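Local coordinates for invertase/pectin methylesterase inhibitor family protein (PDB 1X91) that inhibits pectin methylesterases of flowers, siliques and leaves, as a secreted plant protein built on a four-helix bundle with an N-terminal alpha-hairpin extension, at residues Gln51-Leu56 / Glu78-Ile83; Arg73-Glu78 / Asp117-Leu122; Gly111-Leu116 / Thr135-Cys140. The protein carries 1 engineered substitution. All blocks are in the same frame, centred on the assembly; numbering follows the deposited sequence. Where two conformers were deposited one is given.

Contact 1: residues Gln51-Leu56 / Glu78-Ile83; sequences QTLKKL and EYESAI
Thr52 and Leu56 both pack on the Tyr79 ring in the buried half of the interface, the methyl group of Thr52 lying over one face in a CH-pi contact. CG2 of Thr52 lies 4.3 Å from the ring centroid of Tyr79 and 25° off the ring normal. The torsion that turns CG2 anti to the backbone N (OG1 at chi1 -57°) leaves OG1 beside that nitrogen, where it bonds to Arg48 O and Asn132 ND2. Leu56 reaches the same ring obliquely, its CD1 3.8 Å from Tyr79 CD1. The other half is just as closely packed but borders solvent. There Leu53 spreads its two methyls along helix 66-94: CD1 of Leu53 rests 4.0 Å from CG of Glu80, the aliphatic part of an exposed side chain, and CD2 of Leu53 meets CD1 of Ile83 at 3.9 Å. The two helices run antiparallel, 161° between directions, with axes 9.8 Å apart, a pairing common in four-helix bundles. Helix 127-149 closes the buried side, where Ile136 touches both Thr52 and Tyr79 and Ser133 OG hydrogen-bonds Tyr79 OH; helix 98-119 adds Ala112 and Cys115 against the tyrosine.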
ATOM      1  N   GLN A  51      10.590  -1.529   1.549  1.00 14.27           N
ATOM      2  CA  GLN A  51      11.123  -2.102   2.797  1.00 14.46           C
ATOM      3  C   GLN A  51      10.678  -3.554   2.930  1.00 14.72           C
ATOM      4  O   GLN A  51      11.444  -4.416   3.419  1.00 15.76           O
ATOM      5  CB  GLN A  51      10.631  -1.298   3.979  1.00 14.55           C
ATOM      6  CG  GLN A  51      11.185   0.139   4.071  1.00 18.23           C
ATOM      7  CD  GLN A  51      10.255   1.108   4.810  1.00 19.70           C
ATOM      8  OE1 GLN A  51       9.326   0.693   5.502  1.00 23.42           O
ATOM      9  NE2 GLN A  51      10.537   2.403   4.698  1.00 21.07           N
ATOM     10  N   THR A  52       9.441  -3.846   2.561  1.00 15.37           N
ATOM     11  CA  THR A  52       8.870  -5.179   2.742  1.00 14.44           C
ATOM     12  C   THR A  52       9.507  -6.164   1.810  1.00 14.67           C
ATOM     13  O   THR A  52       9.780  -7.320   2.212  1.00 14.92           O
ATOM     14  CB  THR A  52       7.330  -5.162   2.541  1.00 14.98           C
ATOM     15  OG1 THR A  52       6.769  -4.221   3.462  1.00 14.75           O
ATOM     16  CG2 THR A  52       6.741  -6.503   2.947  1.00 16.57           C
ATOM     17  N   LEU A  53       9.729  -5.767   0.556  1.00 14.55           N
ATOM     18  CA  LEU A  53      10.499  -6.614  -0.368  1.00 15.50           C
ATOM     19  C   LEU A  53      11.875  -7.000   0.232  1.00 16.24           C
ATOM     20  O   LEU A  53      12.247  -8.184   0.216  1.00 16.48           O
ATOM     21  CB  LEU A  53      10.641  -5.930  -1.743  1.00 17.03           C
ATOM     22  CG  LEU A  53      11.326  -6.737  -2.835  1.00 19.35           C
ATOM     23  CD1 LEU A  53      10.593  -8.051  -3.133  1.00 20.47           C
ATOM     24  CD2 LEU A  53      11.403  -5.912  -4.112  1.00 23.61           C
ATOM     25  N   LYS A  54      12.574  -6.035   0.800  1.00 16.68           N
ATOM     26  CA  LYS A  54      13.848  -6.294   1.445  1.00 18.25           C
ATOM     27  C   LYS A  54      13.749  -7.237   2.627  1.00 18.47           C
ATOM     28  O   LYS A  54      14.571  -8.148   2.753  1.00 19.08           O
ATOM     29  CB  LYS A  54      14.512  -4.986   1.823  1.00 19.22           C
ATOM     30  CG  LYS A  54      15.065  -4.308   0.587  1.00 21.19           C
ATOM     31  NZ  LYS A  54      17.125  -4.234  -2.822  1.00 40.94           N
ATOM     32  N   LYS A  55      12.741  -7.047   3.464  1.00 18.01           N
ATOM     33  CA  LYS A  55      12.509  -7.927   4.598  1.00 18.22           C
ATOM     34  C   LYS A  55      12.239  -9.343   4.113  1.00 16.59           C
ATOM     35  O   LYS A  55      12.784 -10.288   4.669  1.00 17.66           O
ATOM     36  CB  LYS A  55      11.330  -7.433   5.433  1.00 19.08           C
ATOM     37  CG  LYS A  55      10.983  -8.305   6.643  1.00 22.76           C
ATOM     38  CE  LYS A  55      12.159  -8.404   9.306  1.00 40.73           C
ATOM     39  N   LEU A  56      11.371  -9.509   3.120  1.00 15.21           N
ATOM     40  CA  LEU A  56      11.038 -10.837   2.579  1.00 14.58           C
ATOM     41  C   LEU A  56      12.300 -11.576   2.087  1.00 15.90           C
ATOM     42  O   LEU A  56      12.497 -12.805   2.362  1.00 16.30           O
ATOM     43  CB  LEU A  56      10.065 -10.736   1.414  1.00 14.67           C
ATOM     44  CG  LEU A  56       8.666 -10.399   1.889  1.00 12.78           C
ATOM     45  CD1 LEU A  56       7.890  -9.789   0.753  1.00 13.53           C
ATOM     46  CD2 LEU A  56       7.940 -11.637   2.346  1.00 12.62           C
ATOM     47  N   GLU A  78       4.521 -10.694  -5.678  1.00 14.79           N
ATOM     48  CA  GLU A  78       3.422  -9.729  -5.540  1.00 13.65           C
ATOM     49  C   GLU A  78       3.963  -8.336  -5.266  1.00 14.06           C
ATOM     50  O   GLU A  78       3.431  -7.346  -5.793  1.00 13.14           O
ATOM     51  CB  GLU A  78       2.447 -10.145  -4.442  1.00 13.64           C
ATOM     52  CG  GLU A  78       1.696 -11.439  -4.770  1.00 15.04           C
ATOM     53  CD  GLU A  78       0.790 -11.316  -5.983  1.00 19.57           C
ATOM     54  OE1 GLU A  78       0.252 -10.238  -6.222  1.00 19.51           O
ATOM     55  OE2 GLU A  78       0.673 -12.291  -6.754  1.00 24.13           O
ATOM     56  N   TYR A  79       5.006  -8.227  -4.446  1.00 12.02           N
ATOM     57  CA  TYR A  79       5.580  -6.947  -4.124  1.00 12.64           C
ATOM     58  C   TYR A  79       6.378  -6.329  -5.273  1.00 12.94           C
ATOM     59  O   TYR A  79       6.370  -5.106  -5.423  1.00 12.09           O
ATOM     60  CB  TYR A  79       6.362  -6.966  -2.795  1.00 12.56           C
ATOM     61  CG  TYR A  79       5.407  -6.735  -1.623  1.00 13.55           C
ATOM     62  CD1 TYR A  79       5.058  -7.773  -0.763  1.00 13.33           C
ATOM     63  CD2 TYR A  79       4.670  -5.551  -1.520  1.00 20.19           C
ATOM     64  CE1 TYR A  79       4.148  -7.580   0.271  1.00 13.68           C
ATOM     65  CE2 TYR A  79       3.736  -5.367  -0.500  1.00 21.29           C
ATOM     66  CZ  TYR A  79       3.515  -6.406   0.413  1.00 18.13           C
ATOM     67  OH  TYR A  79       2.602  -6.263   1.443  1.00 19.28           O
ATOM     68  N   GLU A  80       7.091  -7.156  -6.049  1.00 12.59           N
ATOM     69  CA  GLU A  80       7.765  -6.648  -7.227  1.00 14.14           C
ATOM     70  C   GLU A  80       6.717  -6.001  -8.185  1.00 12.43           C
ATOM     71  O   GLU A  80       6.913  -4.908  -8.678  1.00 14.87           O
ATOM     72  CB  GLU A  80       8.598  -7.719  -7.913  1.00 14.87           C
ATOM     73  CG  GLU A  80       9.796  -8.163  -7.071  1.00 17.86           C
ATOM     74  CD  GLU A  80      10.626  -9.239  -7.719  1.00 25.28           C
ATOM     75  OE1 GLU A  80      10.076 -10.016  -8.528  1.00 27.40           O
ATOM     76  OE2 GLU A  80      11.815  -9.305  -7.354  1.00 30.23           O
ATOM     77  N   SER A  81       5.590  -6.670  -8.328  0.50 12.17           N
ATOM     78  CA  SER A  81       4.509  -6.186  -9.182  0.50 11.90           C
ATOM     79  C   SER A  81       3.866  -4.971  -8.547  0.50 12.23           C
ATOM     80  O   SER A  81       3.561  -3.991  -9.233  0.50 11.51           O
ATOM     81  CB  SER A  81       3.475  -7.283  -9.409  0.50 12.11           C
ATOM     82  OG  SER A  81       3.996  -8.269 -10.292  0.50 14.89           O
ATOM     83  N   ALA A  82       3.659  -5.012  -7.243  1.00 11.65           N
ATOM     84  CA  ALA A  82       3.017  -3.885  -6.586  1.00 10.56           C
ATOM     85  C   ALA A  82       3.869  -2.630  -6.693  1.00 11.42           C
ATOM     86  O   ALA A  82       3.355  -1.536  -6.896  1.00 11.62           O
ATOM     87  CB  ALA A  82       2.731  -4.188  -5.150  1.00 11.84           C
ATOM     88  N   ILE A  83       5.176  -2.788  -6.541  1.00 11.93           N
ATOM     89  CA  ILE A  83       6.093  -1.682  -6.670  1.00 12.08           C
ATOM     90  C   ILE A  83       6.005  -1.071  -8.059  1.00 11.83           C
ATOM     91  O   ILE A  83       5.986   0.141  -8.173  1.00 10.59           O
ATOM     92  CB  ILE A  83       7.561  -2.129  -6.272  1.00 13.08           C
ATOM     93  CG1 ILE A  83       7.597  -2.255  -4.756  1.00 14.25           C
ATOM     94  CG2 ILE A  83       8.587  -1.156  -6.747  1.00 15.77           C
ATOM     95  CD1 ILE A  83       8.722  -3.120  -4.264  1.00 16.04           C
TER

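Contact 2: residues Arg73-Glu78 / Asp117-Leu122; sequences RSCVDE and DDVKRL
Cys75 and Val119 meet through single atoms, SG of the cysteine lying 3.7 Å from CG1 of the valine, and this apolar touch marks the buried side of the contact. On the outer side Asp118 reaches across to helix 66-94, and its side chain can be followed outward from the backbone. CB of Asp118 points at the opposite helix and passes 4.4 Å from SG of Cys75. CG stands anti to the carbonyl carbon and beside the backbone N, at chi1 -75°. Across the interface, CG of Asp118 lies 3.7 Å from CB of Ser74. At the tip the carboxylate divides, but its detail is doubtful, because the modelled gap between OD2 and the Ser74 hydroxyl is too short to be physical. With that reservation, OD1 of Asp118 remains 4.2 Å from CB of Ser74, whereas OD2 is the oxygen turned further toward the other helix, with a second carboxylate, that of Glu78, nearby.

A type I turn runs from Val119 to Leu122. Inward, Cys75 is joined by a disulfide to Cys115, one helical turn before Val119, so a covalent link and a side-chain contact lie next to each other in what is a disulfide-linked helix pair of the four-helix bundle. Leu56 of helix 34-62 packs against Cys75, while Val119 and Leu122 both touch Tyr72, which places the contact where helices 66-94 and 98-119 are cross-linked by the disulfide near the C-terminal end of helix 98-119.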
ATOM      1  N   ARG A  73       8.083 -16.297  -1.190  1.00 17.07           N
ATOM      2  CA  ARG A  73       8.451 -16.116  -2.592  1.00 18.22           C
ATOM      3  C   ARG A  73       7.278 -15.587  -3.414  1.00 17.77           C
ATOM      4  O   ARG A  73       7.480 -14.726  -4.280  1.00 18.81           O
ATOM      5  CB  ARG A  73       8.971 -17.404  -3.222  1.00 18.86           C
ATOM      6  CG  ARG A  73      10.432 -17.668  -2.986  1.00 21.99           C
ATOM      7  CD  ARG A  73      10.885 -18.987  -3.604  1.00 25.54           C
ATOM      8  NE  ARG A  73      12.306 -19.239  -3.367  1.00 29.88           N
ATOM      9  N   SER A  74       6.067 -16.069  -3.119  1.00 17.70           N
ATOM     10  CA  SER A  74       4.853 -15.532  -3.719  1.00 18.59           C
ATOM     11  C   SER A  74       4.708 -14.051  -3.311  1.00 17.32           C
ATOM     12  O   SER A  74       4.323 -13.170  -4.151  1.00 16.61           O
ATOM     13  CB  SER A  74       3.644 -16.333  -3.266  1.00 19.28           C
ATOM     14  OG  SER A  74       2.425 -15.700  -3.640  1.00 27.23           O
ATOM     15  N   CYS A  75       4.992 -13.755  -2.054  1.00 15.96           N
ATOM     16  CA  CYS A  75       4.950 -12.381  -1.564  1.00 16.01           C
ATOM     17  C   CYS A  75       5.964 -11.519  -2.334  1.00 16.61           C
ATOM     18  O   CYS A  75       5.661 -10.389  -2.709  1.00 14.87           O
ATOM     19  CB  CYS A  75       5.186 -12.299  -0.047  1.00 15.56           C
ATOM     20  SG  CYS A  75       3.798 -12.832   0.967  1.00 16.08           S
ATOM     21  N   VAL A  76       7.142 -12.056  -2.631  1.00 15.98           N
ATOM     22  CA  VAL A  76       8.148 -11.276  -3.356  1.00 16.35           C
ATOM     23  C   VAL A  76       7.635 -10.924  -4.756  1.00 15.98           C
ATOM     24  O   VAL A  76       7.776  -9.790  -5.186  1.00 15.75           O
ATOM     25  CB  VAL A  76       9.503 -12.024  -3.457  1.00 16.69           C
ATOM     26  CG1 VAL A  76      10.415 -11.406  -4.517  1.00 18.89           C
ATOM     27  CG2 VAL A  76      10.201 -12.052  -2.116  1.00 16.73           C
ATOM     28  N   ASP A  77       7.027 -11.891  -5.421  1.00 16.11           N
ATOM     29  CA  ASP A  77       6.484 -11.670  -6.754  1.00 16.76           C
ATOM     30  C   ASP A  77       5.395 -10.610  -6.671  1.00 15.93           C
ATOM     31  O   ASP A  77       5.348  -9.721  -7.529  1.00 15.58           O
ATOM     32  CB  ASP A  77       5.957 -12.958  -7.342  1.00 17.42           C
ATOM     33  CG  ASP A  77       7.044 -13.986  -7.595  1.00 21.80           C
ATOM     34  OD1 ASP A  77       8.236 -13.645  -7.622  1.00 29.53           O
ATOM     35  OD2 ASP A  77       6.770 -15.168  -7.776  1.00 27.78           O
ATOM     36  N   GLU A  78       4.521 -10.694  -5.678  1.00 14.79           N
ATOM     37  CA  GLU A  78       3.422  -9.729  -5.540  1.00 13.65           C
ATOM     38  C   GLU A  78       3.963  -8.336  -5.266  1.00 14.06           C
ATOM     39  O   GLU A  78       3.431  -7.346  -5.793  1.00 13.14           O
ATOM     40  CB  GLU A  78       2.447 -10.145  -4.442  1.00 13.64           C
ATOM     41  CG  GLU A  78       1.696 -11.439  -4.770  1.00 15.04           C
ATOM     42  CD  GLU A  78       0.790 -11.316  -5.983  1.00 19.57           C
ATOM     43  OE1 GLU A  78       0.252 -10.238  -6.222  1.00 19.51           O
ATOM     44  OE2 GLU A  78       0.673 -12.291  -6.754  1.00 24.13           O
ATOM     45  N   ASP A 117      -2.987 -13.330   2.090  0.50 21.81           N
ATOM     46  CA  ASP A 117      -3.611 -14.641   1.849  0.50 23.13           C
ATOM     47  C   ASP A 117      -2.577 -15.791   1.626  0.50 23.76           C
ATOM     48  O   ASP A 117      -2.840 -16.948   1.966  0.50 23.91           O
ATOM     49  CB  ASP A 117      -4.575 -14.550   0.655  0.50 23.29           C
ATOM     50  CG  ASP A 117      -5.838 -13.726   0.964  0.50 24.15           C
ATOM     51  OD1 ASP A 117      -6.139 -13.465   2.148  0.50 24.93           O
ATOM     52  OD2 ASP A 117      -6.595 -13.300   0.061  0.50 27.19           O
ATOM     53  N   ASP A 118      -1.405 -15.478   1.082  1.00 24.86           N
ATOM     54  CA  ASP A 118      -0.378 -16.480   0.824  1.00 25.21           C
ATOM     55  C   ASP A 118       0.260 -16.945   2.137  1.00 25.68           C
ATOM     56  O   ASP A 118       0.796 -18.077   2.165  1.00 25.61           O
ATOM     57  CB  ASP A 118       0.764 -15.925  -0.030  1.00 26.64           C
ATOM     58  CG  ASP A 118       0.425 -15.753  -1.514  1.00 27.14           C
ATOM     59  OD1 ASP A 118      -0.368 -16.521  -2.079  1.00 27.71           O
ATOM     60  OD2 ASP A 118       1.029 -14.909  -2.215  1.00 31.40           O
ATOM     61  N   VAL A 119       0.248 -16.088   3.172  1.00 24.06           N
ATOM     62  CA  VAL A 119       0.909 -16.383   4.464  1.00 24.64           C
ATOM     63  C   VAL A 119      -0.057 -16.811   5.557  1.00 25.47           C
ATOM     64  O   VAL A 119       0.386 -17.141   6.666  1.00 25.09           O
ATOM     65  CB  VAL A 119       1.828 -15.227   5.011  1.00 23.96           C
ATOM     66  CG1 VAL A 119       2.902 -14.832   4.008  1.00 23.43           C
ATOM     67  CG2 VAL A 119       1.033 -14.019   5.427  1.00 23.07           C
ATOM     68  N   LYS A 120      -1.347 -16.838   5.230  1.00 27.12           N
ATOM     69  CA  LYS A 120      -2.409 -17.083   6.208  1.00 27.66           C
ATOM     70  C   LYS A 120      -2.421 -18.468   6.782  1.00 27.25           C
ATOM     71  O   LYS A 120      -2.852 -18.645   7.909  1.00 28.44           O
ATOM     72  CB  LYS A 120      -3.789 -16.843   5.580  1.00 28.42           C
ATOM     73  CG  LYS A 120      -4.263 -17.979   4.652  1.00 29.62           C
ATOM     74  N   ARG A 121      -2.017 -19.448   5.979  1.00 26.58           N
ATOM     75  CA  ARG A 121      -2.068 -20.843   6.356  1.00 27.05           C
ATOM     76  C   ARG A 121      -0.803 -21.245   7.059  1.00 25.31           C
ATOM     77  O   ARG A 121      -0.661 -22.428   7.426  1.00 28.17           O
ATOM     78  CG  ARG A 121      -3.768 -21.683   4.527  1.00 38.37           C
ATOM     79  N   LEU A 122       0.128 -20.292   7.235  1.00 22.36           N
ATOM     80  CA  LEU A 122       1.339 -20.584   7.979  1.00 19.96           C
ATOM     81  C   LEU A 122       1.076 -20.667   9.496  1.00 18.06           C
ATOM     82  O   LEU A 122       0.421 -19.847  10.107  1.00 18.40           O
ATOM     83  CB  LEU A 122       2.449 -19.574   7.657  1.00 18.66           C
ATOM     84  CG  LEU A 122       2.885 -19.461   6.184  1.00 19.04           C
ATOM     85  CD1 LEU A 122       3.914 -18.366   6.032  1.00 18.45           C
ATOM     86  CD2 LEU A 122       3.431 -20.730   5.621  1.00 21.79           C
TER

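Contact 3: residues Gly111-Leu116 / Thr135-Cys140; sequences GADTCL and TIKNLC
Ala112 and Lys137 bring their CA atoms to within 5.9 Å where the two helices run antiparallel, their directions 153° apart and their axes separated by 9.0 Å. A small residue at this point suits so near an approach: Ala112 presents just one methyl, whose CB sits 3.9 Å from CG2 of Ile136. That branch of the isoleucine is the one anti to the backbone N, while CG1 lies beside the nitrogen, at chi1 -71°. On the other side of Ala112 the interface becomes polar. Lys137 extends along its whole length, with CG anti to the backbone N and each later torsion near 180°, and slants across to Asp113. Its NZ donates to OD1 of Asp113 at 2.8 Å, completing a salt bridge. The bond is unequal between the two carboxylate oxygens, for NZ of Lys137 remains 3.5 Å from OD2 of Asp113. The ammonium also approaches OD1 from above the carboxylate plane, 39° out of it. The methylenes take part as well: CD of Lys137 lies 3.6 Å from OD1 of Asp113, and also comes within 4.4 Å of CD1 of Leu116.

Leu116 packs in addition on Val130 and Ser133 of helix 127-149, and Leu139 of that helix touches Phe20 and Phe24 of helix 18-27, so the N-terminal hairpin borders the same helix. The contact thus joins an apolar touch on the core side of this antiparallel pair of the four-helix bundle to an ion pair formed by partly exposed residues. In such chemistry the Ala112-Ile136 contact belongs to the buried interior, and the paired charges, with water probably within reach, bridge helix 98-119 and helix 127-149 nearer the surface.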
ATOM      1  N   GLY A 111      -1.928  -6.893  -4.539  1.00 12.88           N
ATOM      2  CA  GLY A 111      -0.651  -7.525  -4.247  1.00 12.70           C
ATOM      3  C   GLY A 111      -0.457  -7.689  -2.766  1.00 12.49           C
ATOM      4  O   GLY A 111      -0.070  -8.794  -2.304  1.00 12.31           O
ATOM      5  N   ALA A 112      -0.691  -6.643  -1.970  1.00 10.72           N
ATOM      6  CA  ALA A 112      -0.598  -6.747  -0.532  1.00 11.36           C
ATOM      7  C   ALA A 112      -1.599  -7.761   0.025  1.00 12.80           C
ATOM      8  O   ALA A 112      -1.240  -8.554   0.891  1.00 12.92           O
ATOM      9  CB  ALA A 112      -0.742  -5.398   0.135  1.00 11.13           C
ATOM     10  N   ASP A 113      -2.823  -7.763  -0.483  1.00 12.86           N
ATOM     11  CA  ASP A 113      -3.900  -8.634   0.011  1.00 14.58           C
ATOM     12  C   ASP A 113      -3.537 -10.081  -0.301  1.00 13.63           C
ATOM     13  O   ASP A 113      -3.788 -10.992   0.532  1.00 14.70           O
ATOM     14  CB  ASP A 113      -5.224  -8.267  -0.672  1.00 15.52           C
ATOM     15  CG  ASP A 113      -6.434  -8.219   0.282  1.00 21.68           C
ATOM     16  OD1 ASP A 113      -6.328  -8.569   1.480  1.00 20.64           O
ATOM     17  OD2 ASP A 113      -7.551  -7.790  -0.138  1.00 25.96           O
ATOM     18  N   THR A 114      -2.944 -10.293  -1.455  1.00 14.37           N
ATOM     19  CA  THR A 114      -2.567 -11.639  -1.910  1.00 14.24           C
ATOM     20  C   THR A 114      -1.431 -12.163  -1.047  1.00 15.88           C
ATOM     21  O   THR A 114      -1.484 -13.305  -0.616  1.00 16.14           O
ATOM     22  CB  THR A 114      -2.137 -11.641  -3.350  1.00 16.10           C
ATOM     23  OG1 THR A 114      -3.240 -11.335  -4.215  1.00 17.43           O
ATOM     24  CG2 THR A 114      -1.627 -13.052  -3.783  1.00 17.60           C
ATOM     25  N   CYS A 115      -0.441 -11.319  -0.755  1.00 14.28           N
ATOM     26  CA  CYS A 115       0.589 -11.686   0.214  1.00 14.48           C
ATOM     27  C   CYS A 115      -0.025 -12.123   1.537  1.00 15.91           C
ATOM     28  O   CYS A 115       0.312 -13.195   2.068  1.00 15.98           O
ATOM     29  CB  CYS A 115       1.605 -10.557   0.406  1.00 12.87           C
ATOM     30  SG  CYS A 115       2.899 -11.027   1.642  1.00 16.55           S
ATOM     31  N   LEU A 116      -0.980 -11.357   2.059  1.00 16.32           N
ATOM     32  CA  LEU A 116      -1.633 -11.714   3.314  1.00 18.82           C
ATOM     33  C   LEU A 116      -2.310 -13.082   3.205  1.00 20.74           C
ATOM     34  O   LEU A 116      -2.208 -13.925   4.105  1.00 22.45           O
ATOM     35  CB  LEU A 116      -2.670 -10.680   3.670  1.00 18.41           C
ATOM     36  CG  LEU A 116      -2.089  -9.443   4.280  1.00 18.22           C
ATOM     37  CD1 LEU A 116      -3.142  -8.352   4.319  1.00 19.93           C
ATOM     38  CD2 LEU A 116      -1.518  -9.785   5.679  1.00 18.63           C
ATOM     39  N   THR A 135      -0.512  -2.585   6.501  1.00 12.60           N
ATOM     40  CA  THR A 135      -0.234  -1.145   6.386  1.00 13.01           C
ATOM     41  C   THR A 135      -0.338  -0.712   4.932  1.00 12.43           C
ATOM     42  O   THR A 135      -0.937   0.302   4.618  1.00 13.13           O
ATOM     43  CB  THR A 135       1.140  -0.847   6.943  1.00 14.17           C
ATOM     44  OG1 THR A 135       1.049  -0.995   8.382  1.00 16.47           O
ATOM     45  CG2 THR A 135       1.611   0.584   6.637  1.00 14.50           C
ATOM     46  N   ILE A 136       0.212  -1.496   4.021  1.00 11.23           N
ATOM     47  CA  ILE A 136       0.149  -1.110   2.616  1.00 10.95           C
ATOM     48  C   ILE A 136      -1.273  -1.193   2.098  1.00 12.48           C
ATOM     49  O   ILE A 136      -1.684  -0.330   1.331  1.00 10.57           O
ATOM     50  CB  ILE A 136       1.150  -1.958   1.777  1.00 10.97           C
ATOM     51  CG1 ILE A 136       2.556  -1.534   2.108  1.00 13.01           C
ATOM     52  CG2 ILE A 136       0.876  -1.870   0.264  1.00 11.58           C
ATOM     53  CD1 ILE A 136       3.617  -2.557   1.770  1.00 13.61           C
ATOM     54  N   LYS A 137      -2.035  -2.210   2.495  1.00 13.39           N
ATOM     55  CA  LYS A 137      -3.402  -2.298   2.101  1.00 12.83           C
ATOM     56  C   LYS A 137      -4.163  -1.031   2.567  1.00 11.63           C
ATOM     57  O   LYS A 137      -4.945  -0.453   1.797  1.00 10.91           O
ATOM     58  CB  LYS A 137      -3.995  -3.580   2.670  1.00 14.79           C
ATOM     59  CG  LYS A 137      -5.409  -3.764   2.390  1.00 18.17           C
ATOM     60  CD  LYS A 137      -5.786  -5.237   2.768  1.00 19.79           C
ATOM     61  CE  LYS A 137      -7.234  -5.397   2.640  1.00 21.33           C
ATOM     62  NZ  LYS A 137      -7.666  -6.703   3.136  1.00 22.19           N
ATOM     63  N   ASN A 138      -3.921  -0.638   3.802  1.00 11.37           N
ATOM     64  CA  ASN A 138      -4.590   0.552   4.367  1.00 10.94           C
ATOM     65  C   ASN A 138      -4.188   1.834   3.632  1.00 11.31           C
ATOM     66  O   ASN A 138      -5.046   2.698   3.318  1.00 11.52           O
ATOM     67  CB  ASN A 138      -4.240   0.653   5.847  1.00 11.65           C
ATOM     68  CG  ASN A 138      -4.931  -0.421   6.677  1.00 14.50           C
ATOM     69  OD1 ASN A 138      -5.981  -0.929   6.290  1.00 18.38           O
ATOM     70  ND2 ASN A 138      -4.306  -0.792   7.803  1.00 16.42           N
ATOM     71  N   LEU A 139      -2.896   2.003   3.359  1.00 10.79           N
ATOM     72  CA  LEU A 139      -2.385   3.166   2.639  1.00 10.93           C
ATOM     73  C   LEU A 139      -2.978   3.191   1.240  1.00 11.07           C
ATOM     74  O   LEU A 139      -3.375   4.245   0.749  1.00 10.46           O
ATOM     75  CB  LEU A 139      -0.850   3.180   2.574  1.00 11.45           C
ATOM     76  CG  LEU A 139      -0.169   3.493   3.887  1.00 10.27           C
ATOM     77  CD1 LEU A 139       1.277   3.152   3.755  1.00 13.66           C
ATOM     78  CD2 LEU A 139      -0.317   4.990   4.196  1.00 11.28           C
ATOM     79  N   CYS A 140      -3.020   2.032   0.561  1.00 10.91           N
ATOM     80  CA  CYS A 140      -3.685   2.022  -0.760  1.00 10.64           C
ATOM     81  C   CYS A 140      -5.138   2.436  -0.658  1.00 10.57           C
ATOM     82  O   CYS A 140      -5.631   3.170  -1.530  1.00 10.34           O
ATOM     83  CB  CYS A 140      -3.559   0.668  -1.480  1.00  9.63           C
ATOM     84  SG  CYS A 140      -1.915   0.162  -2.002  1.00 11.03           S
TER

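In the fold
From the N terminus, the chain passes helix 18-27 before entering helix 34-62, which supplies the first half of contact 1. Contact 1 closes the hairpin to helix 66-94, with 21 residues between its segments. Contact 2 opens at Arg73, before contact 1 has closed on 78-83, so the two cross, sharing Glu78; it closes 38 residues later at the end of helix 98-119. Contact 3 begins on helix 98-119 before contact 2 closes, crossing it, and ends on helix 127-149 in series after contact 1. Together they tie all four bundle helices in chain order, and the Cys75-Cys115 disulfide joins contacts 2 and 3 covalently.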